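Local atomic coordinates of N-alpha-acetyltransferase 35, NatC auxiliary subunit (Saccharomyces cerevisiae, PDB entry 6YGA), a protein that serves as the auxiliary subunit of the NatC N-terminal acetyltransferase, which acetylates the N-terminal Met of L-A virus Gag protein, and supports propagation of L-A and M viruses. Residues V100-W103 with Y107-L110; A168-E173 with L342-F347; E174-F179 with S403-R408. All blocks are in the same frame, centred on the assembly; numbering follows the deposited sequence.

All three contacts are partly buried, but they differ in chemistry. Interaction 1 is local: the end of helix 85-104 meets the loop that follows it, through one backbone bond and a CH-pi contact. Interactions 2 and 3 use successive parts of one loop, which runs from helix 142-167 to helix 193-209. Residues 168-173 pack by apolar side chains on helix 337-347, and residues 174-179 hold the start of helix 406-429 by charge and hydrogen bonds. Asn178 ties interaction 3 to interaction 1; their centres are about 13 Å apart. Interactions 1 and 3 also border N-alpha-acetyltransferase 30, whereas interaction 2 touches no other protein chain.

Interaction 1. Residues V100-W103 with Y107-L110; sequences VISW and YQTL
Trp103 and Gln108 bring their CA atoms to 4.4 Å, where the chain leaves helix 85-104 and passes across its C-terminal end. One backbone bond ties the loop to the helix end: Gln108 N donates to Ser102 O over 3.0 Å, with an N-H...O angle of 154°. The side chains meet on two flanks. On one, Ser102 OG sits tightly beside the start of the Gln108 side chain, with OG 3.1 Å from Gln108 CG. The Gln108 chain then bends, and its amide end leads off to Asp106 O, Thr291 and Asn147 of the N-alpha-acetyltransferase 30 chain, whose Phe142 meets Tyr107 edge-to-face. On the other flank lies the indole of Trp103, which is set with CG anti to the backbone N (chi1 171°) and runs alongside Leu110. Leu110 CD1 lies over one face, 3.7 Å from the centroid of the six-membered ring and nearly on its normal, a CH-pi contact. At the ring edge, in plane, Gln108 O comes to 3.1 Å from Trp103 CD1. Leu110 N is bound by Asn178 OD1. Within this contact the indole thus has a methyl over one face and an oxygen at its edge, and its buried N-H is satisfied by Asn178 O from the neighbouring loop.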
loop_
_atom_site.group_PDB
_atom_site.type_symbol
_atom_site.label_atom_id
_atom_site.label_comp_id
_atom_site.label_asym_id
_atom_site.label_seq_id
_atom_site.Cartn_x
_atom_site.Cartn_y
_atom_site.Cartn_z
ATOM N N VAL B 100 -2.140 10.418 -18.106
ATOM C CA VAL B 100 -3.134 9.532 -17.501
ATOM C C VAL B 100 -2.479 8.236 -17.040
ATOM O O VAL B 100 -2.758 7.738 -15.941
ATOM C CB VAL B 100 -4.286 9.269 -18.490
ATOM C CG1 VAL B 100 -5.233 8.206 -17.948
ATOM C CG2 VAL B 100 -5.043 10.559 -18.786
ATOM N N ILE B 101 -1.583 7.683 -17.860
ATOM C CA ILE B 101 -0.896 6.444 -17.503
ATOM C C ILE B 101 0.013 6.663 -16.298
ATOM O O ILE B 101 0.023 5.866 -15.355
ATOM C CB ILE B 101 -0.111 5.903 -18.712
ATOM C CG1 ILE B 101 -1.065 5.547 -19.858
ATOM C CG2 ILE B 101 0.728 4.696 -18.317
ATOM C CD1 ILE B 101 -0.365 5.210 -21.164
ATOM N N SER B 102 0.790 7.752 -16.314
ATOM C CA SER B 102 1.678 8.055 -15.194
ATOM C C SER B 102 0.896 8.203 -13.893
ATOM O O SER B 102 1.373 7.810 -12.821
ATOM C CB SER B 102 2.472 9.327 -15.497
ATOM O OG SER B 102 3.406 9.626 -14.477
ATOM N N TRP B 103 -0.316 8.757 -13.975
ATOM C CA TRP B 103 -1.144 8.960 -12.791
ATOM C C TRP B 103 -1.632 7.632 -12.218
ATOM O O TRP B 103 -1.469 7.365 -11.022
ATOM C CB TRP B 103 -2.321 9.870 -13.153
ATOM C CG TRP B 103 -3.383 10.001 -12.108
ATOM C CD1 TRP B 103 -3.212 10.016 -10.756
ATOM C CD2 TRP B 103 -4.792 10.137 -12.338
ATOM N NE1 TRP B 103 -4.427 10.153 -10.127
ATOM C CE2 TRP B 103 -5.412 10.229 -11.076
ATOM C CE3 TRP B 103 -5.588 10.189 -13.486
ATOM C CZ2 TRP B 103 -6.787 10.370 -10.931
ATOM C CZ3 TRP B 103 -6.952 10.330 -13.341
ATOM C CH2 TRP B 103 -7.540 10.418 -12.072
ATOM N N TYR B 107 1.383 5.569 -10.373
ATOM C CA TYR B 107 1.066 6.087 -9.038
ATOM C C TYR B 107 1.597 7.506 -8.826
ATOM O O TYR B 107 2.027 7.866 -7.727
ATOM C CB TYR B 107 1.596 5.155 -7.942
ATOM C CG TYR B 107 1.201 3.704 -8.094
ATOM C CD1 TYR B 107 -0.004 3.237 -7.588
ATOM C CD2 TYR B 107 2.044 2.794 -8.724
ATOM C CE1 TYR B 107 -0.369 1.908 -7.717
ATOM C CE2 TYR B 107 1.688 1.463 -8.858
ATOM C CZ TYR B 107 0.481 1.026 -8.353
ATOM O OH TYR B 107 0.123 -0.296 -8.484
ATOM N N GLN B 108 1.570 8.324 -9.873
ATOM C CA GLN B 108 1.977 9.710 -9.712
ATOM C C GLN B 108 0.786 10.559 -9.284
ATOM O O GLN B 108 -0.374 10.170 -9.438
ATOM C CB GLN B 108 2.591 10.264 -10.999
ATOM C CG GLN B 108 3.894 9.592 -11.387
ATOM C CD GLN B 108 4.841 9.427 -10.212
ATOM O OE1 GLN B 108 5.360 10.405 -9.673
ATOM N NE2 GLN B 108 5.069 8.181 -9.810
ATOM N N THR B 109 1.091 11.732 -8.734
ATOM C CA THR B 109 0.051 12.602 -8.209
ATOM C C THR B 109 -0.760 13.226 -9.336
ATOM O O THR B 109 -0.264 13.460 -10.442
ATOM C CB THR B 109 0.653 13.707 -7.342
ATOM O OG1 THR B 109 1.641 14.422 -8.096
ATOM C CG2 THR B 109 1.296 13.125 -6.097
ATOM N N LEU B 110 -2.029 13.490 -9.038
ATOM C CA LEU B 110 -2.891 14.164 -10.002
ATOM C C LEU B 110 -2.427 15.578 -10.336
ATOM O O LEU B 110 -2.504 15.954 -11.519
ATOM C CB LEU B 110 -4.334 14.154 -9.476
ATOM C CG LEU B 110 -5.448 14.666 -10.388
ATOM C CD1 LEU B 110 -5.486 13.890 -11.693
ATOM C CD2 LEU B 110 -6.789 14.580 -9.676
#

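Interaction 2. Residues A168-E173 with L342-F347; sequences AGIVFE and LFPLFF. With EDO (1,2-ethanediol), chain Z.
Ile170 lies against the turn of helix 337-347 that carries Pro344 and Leu345, and the contact is apolar. Its two branches divide the work. CG2 stands anti to the backbone N, which directs this methyl at the proline ring, where it comes within 3.5 Å of Pro344 CG. The CG1 branch lies beside the backbone N (chi1 -65°) and bends again at chi2 (-53°). This fold brings CD1 beside the same ring, 3.7 Å from Pro344 CB. CG1 itself meets Leu345, with Ile170 CG1 3.9 Å from Leu345 CG. The Leu345 side chain, its CG beside the backbone N, crosses the isoleucine obliquely. Its CD2 methyl also reaches Ala168, at 3.6 Å from Ala168 CB.

The arrangement joins the loop after helix 142-167, in the Mak10 family region, to a helix of the NAA35-like, TPR-type region. The helix is kinked at Pro344, whose N has no bond to the preceding turn. The ring faces Ile170. Around the pair, Ile341 extends the surface met by Ile170, and Leu237 touches Leu345.

Gly169 is the first residue after helix 142-167 to leave helical geometry, with a positive phi (70°). Here two carbonyls of the loop bind a 1,2-ethanediol, probably from the crystallisation liquor. The diol gives O1 to Gly169 O over 3.1 Å and O2 to Val171 O over 3.3 Å. Its O1 also sits over the centre of the Phe172 ring, 3.7 Å above the plane. Phe172 makes a cation-pi contact with Arg408, and Ile170 O accepts from Gln404 NE2.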
loop_
_atom_site.group_PDB
_atom_site.type_symbol
_atom_site.label_atom_id
_atom_site.label_comp_id
_atom_site.label_asym_id
_atom_site.label_seq_id
_atom_site.Cartn_x
_atom_site.Cartn_y
_atom_site.Cartn_z
ATOM N N ALA B 168 -16.248 5.068 -3.099
ATOM C CA ALA B 168 -16.759 3.831 -2.524
ATOM C C ALA B 168 -15.882 3.293 -1.400
ATOM O O ALA B 168 -16.315 2.383 -0.685
ATOM C CB ALA B 168 -16.907 2.773 -3.616
ATOM N N GLY B 169 -14.675 3.826 -1.225
ATOM C CA GLY B 169 -13.799 3.366 -0.166
ATOM C C GLY B 169 -13.244 1.974 -0.354
ATOM O O GLY B 169 -12.895 1.321 0.631
ATOM N N ILE B 170 -13.148 1.499 -1.596
ATOM C CA ILE B 170 -12.658 0.145 -1.839
ATOM C C ILE B 170 -11.173 0.046 -1.513
ATOM O O ILE B 170 -10.748 -0.816 -0.733
ATOM C CB ILE B 170 -12.946 -0.277 -3.291
ATOM C CG1 ILE B 170 -14.456 -0.379 -3.532
ATOM C CG2 ILE B 170 -12.244 -1.584 -3.610
ATOM C CD1 ILE B 170 -15.188 -1.254 -2.533
ATOM N N VAL B 171 -10.361 0.923 -2.101
ATOM C CA VAL B 171 -8.923 0.926 -1.855
ATOM C C VAL B 171 -8.545 2.143 -1.019
ATOM O O VAL B 171 -9.408 2.931 -0.618
ATOM C CB VAL B 171 -8.129 0.893 -3.173
ATOM C CG1 VAL B 171 -8.471 -0.361 -3.968
ATOM C CG2 VAL B 171 -8.404 2.143 -3.987
ATOM N N PHE B 172 -7.249 2.311 -0.766
ATOM C CA PHE B 172 -6.749 3.325 0.152
ATOM C C PHE B 172 -6.256 4.541 -0.621
ATOM O O PHE B 172 -5.467 4.410 -1.563
ATOM C CB PHE B 172 -5.631 2.750 1.024
ATOM C CG PHE B 172 -6.091 1.647 1.939
ATOM C CD1 PHE B 172 -6.192 0.341 1.484
ATOM C CD2 PHE B 172 -6.434 1.920 3.253
ATOM C CE1 PHE B 172 -6.622 -0.673 2.327
ATOM C CE2 PHE B 172 -6.863 0.911 4.100
ATOM C CZ PHE B 172 -6.956 -0.386 3.637
ATOM N N GLU B 173 -6.722 5.720 -0.217
ATOM C CA GLU B 173 -6.363 6.954 -0.897
ATOM C C GLU B 173 -4.893 7.291 -0.674
ATOM O O GLU B 173 -4.314 6.988 0.373
ATOM C CB GLU B 173 -7.241 8.104 -0.404
ATOM C CG GLU B 173 -7.094 8.391 1.085
ATOM C CD GLU B 173 -8.059 9.450 1.582
ATOM O OE1 GLU B 173 -9.283 9.268 1.417
ATOM O OE2 GLU B 173 -7.591 10.468 2.137
ATOM N N LEU B 342 -12.643 -1.817 -9.297
ATOM C CA LEU B 342 -13.824 -2.237 -10.041
ATOM C C LEU B 342 -14.381 -3.553 -9.513
ATOM O O LEU B 342 -15.604 -3.722 -9.419
ATOM C CB LEU B 342 -13.483 -2.351 -11.527
ATOM C CG LEU B 342 -14.670 -2.421 -12.485
ATOM C CD1 LEU B 342 -15.502 -1.159 -12.366
ATOM C CD2 LEU B 342 -14.183 -2.616 -13.911
ATOM N N PHE B 343 -13.500 -4.487 -9.142
ATOM C CA PHE B 343 -13.954 -5.826 -8.769
ATOM C C PHE B 343 -14.930 -5.823 -7.595
ATOM O O PHE B 343 -16.031 -6.380 -7.746
ATOM C CB PHE B 343 -12.740 -6.725 -8.508
ATOM C CG PHE B 343 -13.066 -7.955 -7.719
ATOM C CD1 PHE B 343 -13.776 -9.001 -8.291
ATOM C CD2 PHE B 343 -12.665 -8.066 -6.402
ATOM C CE1 PHE B 343 -14.078 -10.129 -7.557
ATOM C CE2 PHE B 343 -12.961 -9.191 -5.663
ATOM C CZ PHE B 343 -13.668 -10.225 -6.240
ATOM N N PRO B 344 -14.632 -5.226 -6.432
ATOM C CA PRO B 344 -15.631 -5.273 -5.349
ATOM C C PRO B 344 -16.927 -4.560 -5.693
ATOM O O PRO B 344 -17.998 -5.011 -5.270
ATOM C CB PRO B 344 -14.903 -4.612 -4.169
ATOM C CG PRO B 344 -13.458 -4.766 -4.485
ATOM C CD PRO B 344 -13.389 -4.582 -5.969
ATOM N N LEU B 345 -16.868 -3.467 -6.459
ATOM C CA LEU B 345 -18.094 -2.779 -6.855
ATOM C C LEU B 345 -18.874 -3.578 -7.891
ATOM O O LEU B 345 -20.110 -3.564 -7.881
ATOM C CB LEU B 345 -17.763 -1.389 -7.395
ATOM C CG LEU B 345 -17.058 -0.480 -6.391
ATOM C CD1 LEU B 345 -16.638 0.832 -7.038
ATOM C CD2 LEU B 345 -17.970 -0.235 -5.202
ATOM N N PHE B 346 -18.170 -4.271 -8.786
ATOM C CA PHE B 346 -18.809 -5.151 -9.756
ATOM C C PHE B 346 -19.314 -6.433 -9.107
ATOM O O PHE B 346 -20.327 -6.991 -9.544
ATOM C CB PHE B 346 -17.816 -5.475 -10.876
ATOM C CG PHE B 346 -18.399 -6.277 -12.004
ATOM C CD1 PHE B 346 -19.052 -5.647 -13.048
ATOM C CD2 PHE B 346 -18.272 -7.655 -12.033
ATOM C CE1 PHE B 346 -19.584 -6.374 -14.092
ATOM C CE2 PHE B 346 -18.802 -8.391 -13.075
ATOM C CZ PHE B 346 -19.460 -7.748 -14.107
ATOM N N PHE B 347 -18.630 -6.902 -8.064
ATOM C CA PHE B 347 -18.997 -8.148 -7.398
ATOM C C PHE B 347 -20.127 -7.930 -6.396
ATOM O O PHE B 347 -21.065 -8.732 -6.332
ATOM C CB PHE B 347 -17.762 -8.738 -6.713
ATOM C CG PHE B 347 -17.945 -10.139 -6.210
ATOM C CD1 PHE B 347 -18.080 -11.197 -7.093
ATOM C CD2 PHE B 347 -17.946 -10.403 -4.850
ATOM C CE1 PHE B 347 -18.238 -12.492 -6.626
ATOM C CE2 PHE B 347 -18.101 -11.692 -4.380
ATOM C CZ PHE B 347 -18.247 -12.738 -5.269
HETATM C C1 EDO Z . -10.655 1.860 3.236
HETATM O O1 EDO Z . -10.145 1.219 2.061
HETATM C C2 EDO Z . -10.387 3.358 3.156
HETATM O O2 EDO Z . -11.081 3.908 2.029
#

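Interaction 3. Residues E174-F179 with S403-R408; sequences EEDLNF and SQNTCR. With EDO (1,2-ethanediol), chain X.
Glu175 reaches across to Arg408 with a fully extended side chain, its CG anti to the backbone N (chi1 178°). The arginine grips the carboxylate side-on in a salt bridge. Arg408 NE shares its hydrogen between Glu175 OE1 at 2.8 Å and Glu175 OE2 at 3.1 Å, using the syn lone pair of each. Arg408 NH2 adds a second bond to Glu175 OE1, over 2.9 Å. The two planes are turned 43° apart, and the bonds to OE1 leave the guanidinium plane by 17°. Glu175 OE2 takes a further, weak bond from Asn405 ND2.

Asp176 comes next and holds the same amide more closely. Asn405 ND2 donates to the syn lone pair of Asp176 OD1 over 2.7 Å. Asn405 is the N-cap of helix 406-429. Its CG lies between the backbone N and the carbonyl carbon, which turns OD1 to the helix start. There OD1 accepts from Cys407 N and Arg408 N, the second from above the carbonyl plane. The amide thus caps the helix through its oxygen and binds the loop through its nitrogen. This joins the loop after helix 142-167, in the Mak10 family region, to the NAA35-like region. The two carboxylates near this helix start would probably be stabilised by the helix dipole.

A water completes the link. It donates to Asp176 OD2 over 2.6 Å and to Gln404 OE1, and accepts from Asn405 N. Asp176 OD1 also forms a salt bridge with Arg340, and Phe172 N binds OD2. Phe142 of N-alpha-acetyltransferase 30 packs on Glu175, Asp176 and Asn405. Farther along, Leu177 and Phe179 touch helices 142-167 and 85-104. Arg408 NH1 donates to O1 of a 1,2-ethanediol, probably from the crystallisation liquor.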
loop_
_atom_site.group_PDB
_atom_site.type_symbol
_atom_site.label_atom_id
_atom_site.label_comp_id
_atom_site.label_asym_id
_atom_site.label_seq_id
_atom_site.Cartn_x
_atom_site.Cartn_y
_atom_site.Cartn_z
ATOM N N GLU B 174 -4.292 7.930 -1.680
ATOM C CA GLU B 174 -2.891 8.359 -1.636
ATOM C C GLU B 174 -1.949 7.198 -1.322
ATOM O O GLU B 174 -0.921 7.370 -0.664
ATOM C CB GLU B 174 -2.691 9.505 -0.639
ATOM C CG GLU B 174 -1.474 10.374 -0.925
ATOM C CD GLU B 174 -1.318 11.493 0.080
ATOM O OE1 GLU B 174 -2.039 12.506 -0.041
ATOM O OE2 GLU B 174 -0.490 11.350 1.002
ATOM N N GLU B 175 -2.300 6.002 -1.784
ATOM C CA GLU B 175 -1.427 4.841 -1.675
ATOM C C GLU B 175 -1.584 4.025 -2.947
ATOM O O GLU B 175 -0.617 3.810 -3.687
ATOM C CB GLU B 175 -1.762 4.014 -0.428
ATOM C CG GLU B 175 -0.925 2.748 -0.258
ATOM C CD GLU B 175 -1.363 1.901 0.929
ATOM O OE1 GLU B 175 -2.268 2.334 1.671
ATOM O OE2 GLU B 175 -0.802 0.801 1.119
ATOM N N ASP B 176 -2.813 3.588 -3.219
ATOM C CA ASP B 176 -3.119 2.929 -4.480
ATOM C C ASP B 176 -3.411 3.932 -5.584
ATOM O O ASP B 176 -3.178 3.639 -6.762
ATOM C CB ASP B 176 -4.313 1.996 -4.299
ATOM C CG ASP B 176 -4.073 0.962 -3.229
ATOM O OD1 ASP B 176 -3.043 0.260 -3.310
ATOM O OD2 ASP B 176 -4.900 0.865 -2.300
ATOM N N LEU B 177 -3.909 5.113 -5.223
ATOM C CA LEU B 177 -4.343 6.094 -6.207
ATOM C C LEU B 177 -4.417 7.463 -5.548
ATOM O O LEU B 177 -5.073 7.623 -4.515
ATOM C CB LEU B 177 -5.700 5.699 -6.792
ATOM C CG LEU B 177 -6.295 6.583 -7.885
ATOM C CD1 LEU B 177 -5.218 7.078 -8.829
ATOM C CD2 LEU B 177 -7.335 5.784 -8.640
ATOM N N ASN B 178 -3.746 8.441 -6.154
ATOM C CA ASN B 178 -3.732 9.814 -5.666
ATOM C C ASN B 178 -4.853 10.600 -6.332
ATOM O O ASN B 178 -5.009 10.558 -7.559
ATOM C CB ASN B 178 -2.382 10.473 -5.954
ATOM C CG ASN B 178 -2.354 11.955 -5.601
ATOM O OD1 ASN B 178 -2.806 12.798 -6.377
ATOM N ND2 ASN B 178 -1.804 12.277 -4.434
ATOM N N PHE B 179 -5.633 11.316 -5.523
ATOM C CA PHE B 179 -6.680 12.185 -6.040
ATOM C C PHE B 179 -6.670 13.521 -5.294
ATOM O O PHE B 179 -7.610 13.896 -4.599
ATOM C CB PHE B 179 -8.052 11.521 -5.955
ATOM C CG PHE B 179 -9.019 12.032 -6.974
ATOM C CD1 PHE B 179 -9.091 11.449 -8.227
ATOM C CD2 PHE B 179 -9.834 13.114 -6.693
ATOM C CE1 PHE B 179 -9.973 11.926 -9.180
ATOM C CE2 PHE B 179 -10.717 13.595 -7.638
ATOM C CZ PHE B 179 -10.785 13.001 -8.884
ATOM N N SER B 403 -8.569 -7.788 -3.485
ATOM C CA SER B 403 -8.182 -6.808 -4.488
ATOM C C SER B 403 -7.367 -5.658 -3.908
ATOM O O SER B 403 -7.216 -4.626 -4.570
ATOM C CB SER B 403 -9.419 -6.265 -5.205
ATOM O OG SER B 403 -10.100 -5.341 -4.385
ATOM N N GLN B 404 -6.840 -5.807 -2.695
ATOM C CA GLN B 404 -5.953 -4.799 -2.140
ATOM C C GLN B 404 -4.550 -4.968 -2.717
ATOM O O GLN B 404 -4.232 -5.973 -3.357
ATOM C CB GLN B 404 -5.926 -4.889 -0.613
ATOM C CG GLN B 404 -7.294 -4.742 0.038
ATOM C CD GLN B 404 -7.994 -3.463 -0.375
ATOM O OE1 GLN B 404 -7.398 -2.386 -0.368
ATOM N NE2 GLN B 404 -9.263 -3.578 -0.755
ATOM N N ASN B 405 -3.697 -3.968 -2.491
ATOM C CA ASN B 405 -2.325 -4.096 -2.959
ATOM C C ASN B 405 -1.584 -5.147 -2.131
ATOM O O ASN B 405 -2.084 -5.656 -1.124
ATOM C CB ASN B 405 -1.597 -2.749 -2.924
ATOM C CG ASN B 405 -1.416 -2.201 -1.518
ATOM O OD1 ASN B 405 -0.651 -2.743 -0.717
ATOM N ND2 ASN B 405 -2.094 -1.099 -1.223
ATOM N N THR B 406 -0.364 -5.466 -2.572
ATOM C CA THR B 406 0.357 -6.612 -2.026
ATOM C C THR B 406 0.718 -6.441 -0.553
ATOM O O THR B 406 0.916 -7.445 0.140
ATOM C CB THR B 406 1.617 -6.884 -2.856
ATOM O OG1 THR B 406 2.184 -8.140 -2.464
ATOM C CG2 THR B 406 2.649 -5.783 -2.655
ATOM N N CYS B 407 0.794 -5.207 -0.056
ATOM C CA CYS B 407 1.035 -4.971 1.362
ATOM C C CYS B 407 -0.262 -4.947 2.166
ATOM O O CYS B 407 -0.353 -5.588 3.217
ATOM C CB CYS B 407 1.797 -3.659 1.557
ATOM S SG CYS B 407 3.489 -3.695 0.941
ATOM N N ARG B 408 -1.270 -4.211 1.686
ATOM C CA ARG B 408 -2.546 -4.159 2.391
ATOM C C ARG B 408 -3.226 -5.520 2.417
ATOM O O ARG B 408 -4.011 -5.803 3.330
ATOM C CB ARG B 408 -3.469 -3.127 1.743
ATOM C CG ARG B 408 -3.002 -1.691 1.888
ATOM C CD ARG B 408 -3.187 -1.189 3.307
ATOM N NE ARG B 408 -2.835 0.221 3.438
ATOM C CZ ARG B 408 -3.155 0.974 4.484
ATOM N NH1 ARG B 408 -3.840 0.450 5.493
ATOM N NH2 ARG B 408 -2.797 2.250 4.523
HETATM C C1 EDO X . -5.969 -2.788 6.228
HETATM O O1 EDO X . -4.917 -1.999 6.798
HETATM C C2 EDO X . -5.486 -3.410 4.922
HETATM O O2 EDO X . -6.534 -4.181 4.321
HETATM O O HOH W 1 -5.121 -1.664 -1.868
#